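Long-range contact in ectonucleotide pyrophosphatase/phosphodiesterase family member 5 (Mus musculus, PDB 5VEO), which probably hydrolyses phosphodiester or pyrophosphate bonds of nucleotides at a zinc-containing active site of the alkaline phosphatase type, and is caught here as an inactive variant holding AMP: residues Phe37-Val50 / Phe338-Glu352. The protein carries 1 engineered substitution. Numbering follows the deposited sequence.
Sequences FHYIMKNGVHVNQV and FLAHGPAFRKNFTKE
Leu-339 packs its side chain against Phe-37, Ile-40 and Met-41 of helix 35-42. Its CB lies 3.3 Å from the O of Val-45; chi1 of 64° sets CG between backbone N and carbonyl carbon, turning CG to CG2 of Ile-40 and bringing both methyls against the helix. CD1 lies 3.4 Å from Phe-37 O and also touches CG2 of Ile-40 (3.6 Å) and CG of Met-41, while CD2 meets the ring edge of Phe-37 (CD1, 3.7 Å). A forked aliphatic tip suits this mostly apolar site. Strand 45-47 itself runs between two partners: Val-45 N bonds Ala-340 O (2.9 Å) on the antiparallel side, and Lys-351 N bonds His-46 O (2.9 Å) on the parallel side. Gly-44 suits the close passage of its CA by Ala-340 O, where a CB would collide. At the helix end, Asn-43 OD1 takes Lys-347 NZ on a lone pair (3.0 Å), while its ND2 donates to Tyr-39 O; an alanine here would probably leave the lysine without this acceptor and that carbonyl without its side-chain donor. In this alkaline-phosphatase-type domain the mixed sheet thus ends with strand 45-51 between strand 338-341 and the outermost strand 349-355, while Phe-37 and Ile-40 also pack on helix 190-210 and Phe-345 on helix 359-366.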
loop_
_atom_site.group_PDB
_atom_site.type_symbol
_atom_site.label_atom_id
_atom_site.label_comp_id
_atom_site.label_asym_id
_atom_site.label_seq_id
_atom_site.Cartn_x
_atom_site.Cartn_y
_atom_site.Cartn_z
ATOM N N PHE A 37 -17.101 10.678 3.044
ATOM C CA PHE A 37 -16.280 10.125 4.114
ATOM C C PHE A 37 -16.920 10.383 5.471
ATOM O O PHE A 37 -16.956 9.495 6.325
ATOM C CB PHE A 37 -14.862 10.698 4.086
ATOM C CG PHE A 37 -13.974 10.101 3.006
ATOM C CD1 PHE A 37 -13.216 8.977 3.263
ATOM C CD2 PHE A 37 -13.901 10.670 1.747
ATOM C CE1 PHE A 37 -12.394 8.413 2.274
ATOM C CE2 PHE A 37 -13.074 10.119 0.761
ATOM C CZ PHE A 37 -12.332 8.981 1.035
ATOM N N HIS A 38 -17.442 11.595 5.684
ATOM C CA HIS A 38 -18.031 11.924 6.978
ATOM C C HIS A 38 -19.323 11.149 7.226
ATOM O O HIS A 38 -19.631 10.818 8.378
ATOM C CB HIS A 38 -18.236 13.439 7.071
ATOM C CG HIS A 38 -16.997 14.170 7.487
ATOM N ND1 HIS A 38 -15.976 14.452 6.608
ATOM C CD2 HIS A 38 -16.596 14.639 8.694
ATOM C CE1 HIS A 38 -15.006 15.083 7.249
ATOM N NE2 HIS A 38 -15.352 15.198 8.519
ATOM N N TYR A 39 -20.052 10.796 6.163
ATOM C CA TYR A 39 -21.233 9.955 6.312
ATOM C C TYR A 39 -20.858 8.567 6.827
ATOM O O TYR A 39 -21.517 8.025 7.722
ATOM C CB TYR A 39 -21.960 9.869 4.972
ATOM C CG TYR A 39 -23.148 8.949 4.966
ATOM C CD1 TYR A 39 -24.356 9.336 5.533
ATOM C CD2 TYR A 39 -23.070 7.693 4.389
ATOM C CE1 TYR A 39 -25.463 8.490 5.510
ATOM C CE2 TYR A 39 -24.167 6.847 4.359
ATOM C CZ TYR A 39 -25.354 7.243 4.930
ATOM O OH TYR A 39 -26.431 6.369 4.897
ATOM N N ILE A 40 -19.783 7.981 6.296
ATOM C CA ILE A 40 -19.312 6.700 6.820
ATOM C C ILE A 40 -18.865 6.846 8.272
ATOM O O ILE A 40 -19.153 5.987 9.116
ATOM C CB ILE A 40 -18.188 6.140 5.933
ATOM C CG1 ILE A 40 -18.796 5.674 4.601
ATOM C CG2 ILE A 40 -17.476 4.991 6.642
ATOM C CD1 ILE A 40 -17.804 5.179 3.594
ATOM N N MET A 41 -18.114 7.908 8.576
ATOM C CA MET A 41 -17.667 8.134 9.947
ATOM C C MET A 41 -18.847 8.179 10.916
ATOM O O MET A 41 -18.847 7.490 11.942
ATOM C CB MET A 41 -16.860 9.432 10.023
ATOM C CG MET A 41 -15.512 9.322 9.341
ATOM S SD MET A 41 -14.826 10.921 8.858
ATOM C CE MET A 41 -14.859 11.775 10.407
ATOM N N LYS A 42 -19.868 8.978 10.591
ATOM C CA LYS A 42 -21.017 9.152 11.486
ATOM C C LYS A 42 -21.754 7.840 11.704
ATOM O O LYS A 42 -22.418 7.641 12.741
ATOM C CB LYS A 42 -21.948 10.198 10.878
ATOM C CG LYS A 42 -23.195 10.545 11.691
ATOM C CD LYS A 42 -24.166 11.383 10.848
ATOM C CE LYS A 42 -25.547 11.526 11.501
ATOM N NZ LYS A 42 -26.534 10.488 11.048
ATOM N N ASN A 43 -21.679 6.946 10.723
ATOM C CA ASN A 43 -22.404 5.690 10.760
ATOM C C ASN A 43 -21.477 4.499 10.926
ATOM O O ASN A 43 -21.893 3.360 10.687
ATOM C CB ASN A 43 -23.251 5.577 9.495
ATOM C CG ASN A 43 -24.374 6.591 9.485
ATOM O OD1 ASN A 43 -25.321 6.475 10.270
ATOM N ND2 ASN A 43 -24.250 7.619 8.661
ATOM N N GLY A 44 -20.241 4.730 11.341
ATOM C CA GLY A 44 -19.225 3.697 11.296
ATOM C C GLY A 44 -18.049 3.996 12.208
ATOM O O GLY A 44 -18.201 4.625 13.261
ATOM N N VAL A 45 -16.872 3.512 11.801
ATOM C CA VAL A 45 -15.667 3.610 12.607
ATOM C C VAL A 45 -14.601 4.361 11.821
ATOM O O VAL A 45 -14.594 4.385 10.589
ATOM C CB VAL A 45 -15.113 2.239 13.054
ATOM C CG1 VAL A 45 -16.127 1.471 13.908
ATOM C CG2 VAL A 45 -14.693 1.394 11.857
ATOM N N HIS A 46 -13.669 4.950 12.568
ATOM C CA HIS A 46 -12.600 5.776 12.011
ATOM C C HIS A 46 -11.390 5.613 12.916
ATOM O O HIS A 46 -11.537 5.671 14.134
ATOM C CB HIS A 46 -13.070 7.241 11.941
ATOM C CG HIS A 46 -12.054 8.226 11.440
ATOM N ND1 HIS A 46 -12.063 9.540 11.859
ATOM C CD2 HIS A 46 -11.028 8.118 10.558
ATOM C CE1 HIS A 46 -11.083 10.198 11.261
ATOM N NE2 HIS A 46 -10.447 9.364 10.459
ATOM N N VAL A 47 -10.218 5.351 12.338
ATOM C CA VAL A 47 -8.976 5.232 13.093
ATOM C C VAL A 47 -8.078 6.399 12.694
ATOM O O VAL A 47 -7.752 6.552 11.516
ATOM C CB VAL A 47 -8.277 3.888 12.844
ATOM C CG1 VAL A 47 -6.945 3.841 13.586
ATOM C CG2 VAL A 47 -9.179 2.714 13.296
ATOM N N ASN A 48 -7.653 7.211 13.676
ATOM C CA ASN A 48 -6.856 8.396 13.348
ATOM C C ASN A 48 -5.499 8.051 12.735
ATOM O O ASN A 48 -5.094 8.656 11.731
ATOM C CB ASN A 48 -6.628 9.249 14.598
ATOM C CG ASN A 48 -7.819 10.086 14.966
ATOM O OD1 ASN A 48 -8.682 10.383 14.138
ATOM N ND2 ASN A 48 -7.833 10.549 16.223
ATOM N N GLN A 49 -4.737 7.163 13.384
ATOM C CA GLN A 49 -3.325 6.935 13.055
ATOM C C GLN A 49 -3.084 5.452 12.802
ATOM O O GLN A 49 -2.962 4.657 13.738
ATOM C CB GLN A 49 -2.403 7.453 14.153
ATOM C CG GLN A 49 -2.299 8.961 14.142
ATOM C CD GLN A 49 -1.613 9.511 12.879
ATOM O OE1 GLN A 49 -0.432 9.282 12.645
ATOM N NE2 GLN A 49 -2.366 10.204 12.059
ATOM N N VAL A 50 -2.968 5.129 11.522
ATOM C CA VAL A 50 -2.664 3.789 11.035
ATOM C C VAL A 50 -1.188 3.736 10.728
ATOM O O VAL A 50 -0.712 4.426 9.813
ATOM C CB VAL A 50 -3.458 3.463 9.771
ATOM C CG1 VAL A 50 -3.064 2.063 9.224
ATOM C CG2 VAL A 50 -4.945 3.608 10.024
ATOM N N PHE A 338 -8.207 5.304 7.471
ATOM C CA PHE A 338 -8.940 4.056 7.696
ATOM C C PHE A 338 -10.314 4.380 8.269
ATOM O O PHE A 338 -10.421 5.020 9.325
ATOM C CB PHE A 338 -8.184 3.122 8.643
ATOM C CG PHE A 338 -8.864 1.801 8.859
ATOM C CD1 PHE A 338 -8.453 0.682 8.158
ATOM C CD2 PHE A 338 -9.919 1.677 9.758
ATOM C CE1 PHE A 338 -9.090 -0.550 8.349
ATOM C CE2 PHE A 338 -10.547 0.475 9.944
ATOM C CZ PHE A 338 -10.130 -0.648 9.235
ATOM N N LEU A 339 -11.358 3.912 7.591
ATOM C CA LEU A 339 -12.712 4.047 8.102
ATOM C C LEU A 339 -13.530 2.869 7.597
ATOM O O LEU A 339 -13.146 2.203 6.642
ATOM C CB LEU A 339 -13.331 5.395 7.715
ATOM C CG LEU A 339 -13.620 5.838 6.295
ATOM C CD1 LEU A 339 -14.529 7.086 6.305
ATOM C CD2 LEU A 339 -12.320 6.132 5.531
ATOM N N ALA A 340 -14.653 2.600 8.252
ATOM C CA ALA A 340 -15.433 1.441 7.833
ATOM C C ALA A 340 -16.879 1.578 8.281
ATOM O O ALA A 340 -17.198 2.300 9.230
ATOM C CB ALA A 340 -14.834 0.154 8.385
ATOM N N HIS A 341 -17.749 0.850 7.576
ATOM C CA HIS A 341 -19.178 0.829 7.861
ATOM C C HIS A 341 -19.710 -0.558 7.568
ATOM O O HIS A 341 -19.358 -1.143 6.550
ATOM C CB HIS A 341 -19.945 1.825 6.994
ATOM C CG HIS A 341 -21.424 1.601 7.006
ATOM N ND1 HIS A 341 -22.043 0.702 6.162
ATOM C CD2 HIS A 341 -22.401 2.140 7.772
ATOM C CE1 HIS A 341 -23.343 0.699 6.411
ATOM N NE2 HIS A 341 -23.586 1.558 7.384
ATOM N N GLY A 342 -20.565 -1.074 8.449
ATOM C CA GLY A 342 -21.279 -2.282 8.127
ATOM C C GLY A 342 -21.871 -2.923 9.353
ATOM O O GLY A 342 -21.715 -2.452 10.487
ATOM N N PRO A 343 -22.552 -4.046 9.139
ATOM C CA PRO A 343 -23.259 -4.686 10.255
ATOM C C PRO A 343 -22.334 -5.165 11.358
ATOM O O PRO A 343 -22.753 -5.226 12.521
ATOM C CB PRO A 343 -24.007 -5.842 9.573
ATOM C CG PRO A 343 -23.315 -6.056 8.283
ATOM C CD PRO A 343 -22.759 -4.735 7.856
ATOM N N ALA A 344 -21.078 -5.469 11.047
ATOM C CA ALA A 344 -20.125 -5.909 12.055
ATOM C C ALA A 344 -19.425 -4.761 12.779
ATOM O O ALA A 344 -18.731 -5.013 13.773
ATOM C CB ALA A 344 -19.058 -6.802 11.419
ATOM N N PHE A 345 -19.597 -3.528 12.323
ATOM C CA PHE A 345 -18.846 -2.392 12.849
ATOM C C PHE A 345 -19.700 -1.488 13.733
ATOM O O PHE A 345 -20.905 -1.330 13.522
ATOM C CB PHE A 345 -18.256 -1.588 11.691
ATOM C CG PHE A 345 -17.031 -2.210 11.101
ATOM C CD1 PHE A 345 -17.066 -2.827 9.861
ATOM C CD2 PHE A 345 -15.840 -2.201 11.807
ATOM C CE1 PHE A 345 -15.924 -3.395 9.328
ATOM C CE2 PHE A 345 -14.702 -2.776 11.283
ATOM C CZ PHE A 345 -14.752 -3.386 10.032
ATOM N N ARG A 346 -19.058 -0.895 14.736
ATOM C CA ARG A 346 -19.725 0.099 15.556
ATOM C C ARG A 346 -20.115 1.309 14.720
ATOM O O ARG A 346 -19.705 1.466 13.569
ATOM C CB ARG A 346 -18.827 0.514 16.712
ATOM C CG ARG A 346 -18.603 -0.614 17.670
ATOM C CD ARG A 346 -17.464 -0.332 18.606
ATOM N NE ARG A 346 -17.821 0.637 19.616
ATOM C CZ ARG A 346 -17.081 0.908 20.688
ATOM N NH1 ARG A 346 -15.932 0.271 20.875
ATOM N NH2 ARG A 346 -17.513 1.802 21.583
ATOM N N LYS A 347 -20.921 2.179 15.322
ATOM C CA LYS A 347 -21.418 3.376 14.657
ATOM C C LYS A 347 -20.971 4.620 15.405
ATOM O O LYS A 347 -21.107 4.696 16.634
ATOM C CB LYS A 347 -22.938 3.350 14.566
ATOM C CG LYS A 347 -23.470 2.234 13.682
ATOM C CD LYS A 347 -24.995 2.300 13.630
ATOM C CE LYS A 347 -25.529 2.729 12.265
ATOM N NZ LYS A 347 -25.677 4.224 12.195
ATOM N N ASN A 348 -20.483 5.604 14.660
ATOM C CA ASN A 348 -20.022 6.888 15.190
ATOM C C ASN A 348 -18.893 6.728 16.214
ATOM O O ASN A 348 -18.857 7.418 17.237
ATOM C CB ASN A 348 -21.188 7.679 15.796
ATOM C CG ASN A 348 -20.911 9.150 15.842
ATOM O OD1 ASN A 348 -20.163 9.675 15.008
ATOM N ND2 ASN A 348 -21.485 9.841 16.825
ATOM N N PHE A 349 -17.945 5.843 15.918
ATOM C CA PHE A 349 -16.874 5.473 16.833
ATOM C C PHE A 349 -15.523 5.865 16.249
ATOM O O PHE A 349 -15.237 5.579 15.074
ATOM C CB PHE A 349 -16.891 3.972 17.118
ATOM C CG PHE A 349 -15.756 3.504 17.987
ATOM C CD1 PHE A 349 -15.680 3.889 19.327
ATOM C CD2 PHE A 349 -14.762 2.689 17.478
ATOM C CE1 PHE A 349 -14.639 3.446 20.131
ATOM C CE2 PHE A 349 -13.733 2.238 18.280
ATOM C CZ PHE A 349 -13.657 2.640 19.609
ATOM N N THR A 350 -14.689 6.487 17.075
ATOM C CA THR A 350 -13.344 6.874 16.672
ATOM C C THR A 350 -12.335 6.232 17.603
ATOM O O THR A 350 -12.448 6.334 18.829
ATOM C CB THR A 350 -13.163 8.387 16.673
ATOM O OG1 THR A 350 -14.163 8.973 15.847
ATOM C CG2 THR A 350 -11.777 8.771 16.121
ATOM N N LYS A 351 -11.340 5.607 17.002
ATOM C CA LYS A 351 -10.234 4.951 17.668
ATOM C C LYS A 351 -8.936 5.674 17.311
ATOM O O LYS A 351 -8.756 6.113 16.172
ATOM C CB LYS A 351 -10.194 3.493 17.212
ATOM C CG LYS A 351 -9.071 2.706 17.717
ATOM C CD LYS A 351 -9.305 1.277 17.357
ATOM C CE LYS A 351 -8.064 0.510 17.521
ATOM N NZ LYS A 351 -7.875 0.060 18.890
ATOM N N GLU A 352 -7.999 5.764 18.264
ATOM C CA GLU A 352 -6.810 6.569 17.996
ATOM C C GLU A 352 -5.860 5.900 16.998
ATOM O O GLU A 352 -5.366 6.573 16.086
ATOM C CB GLU A 352 -6.074 6.901 19.286
ATOM C CG GLU A 352 -4.778 7.663 19.061
ATOM C CD GLU A 352 -4.950 8.987 18.301
ATOM O OE1 GLU A 352 -6.066 9.565 18.290
ATOM O OE2 GLU A 352 -3.938 9.458 17.731
HETATM O O HOH W 1 -16.315 7.209 13.078
HETATM O O HOH W 2 -21.072 0.647 10.904
HETATM O O HOH W 3 -7.934 7.705 9.198
#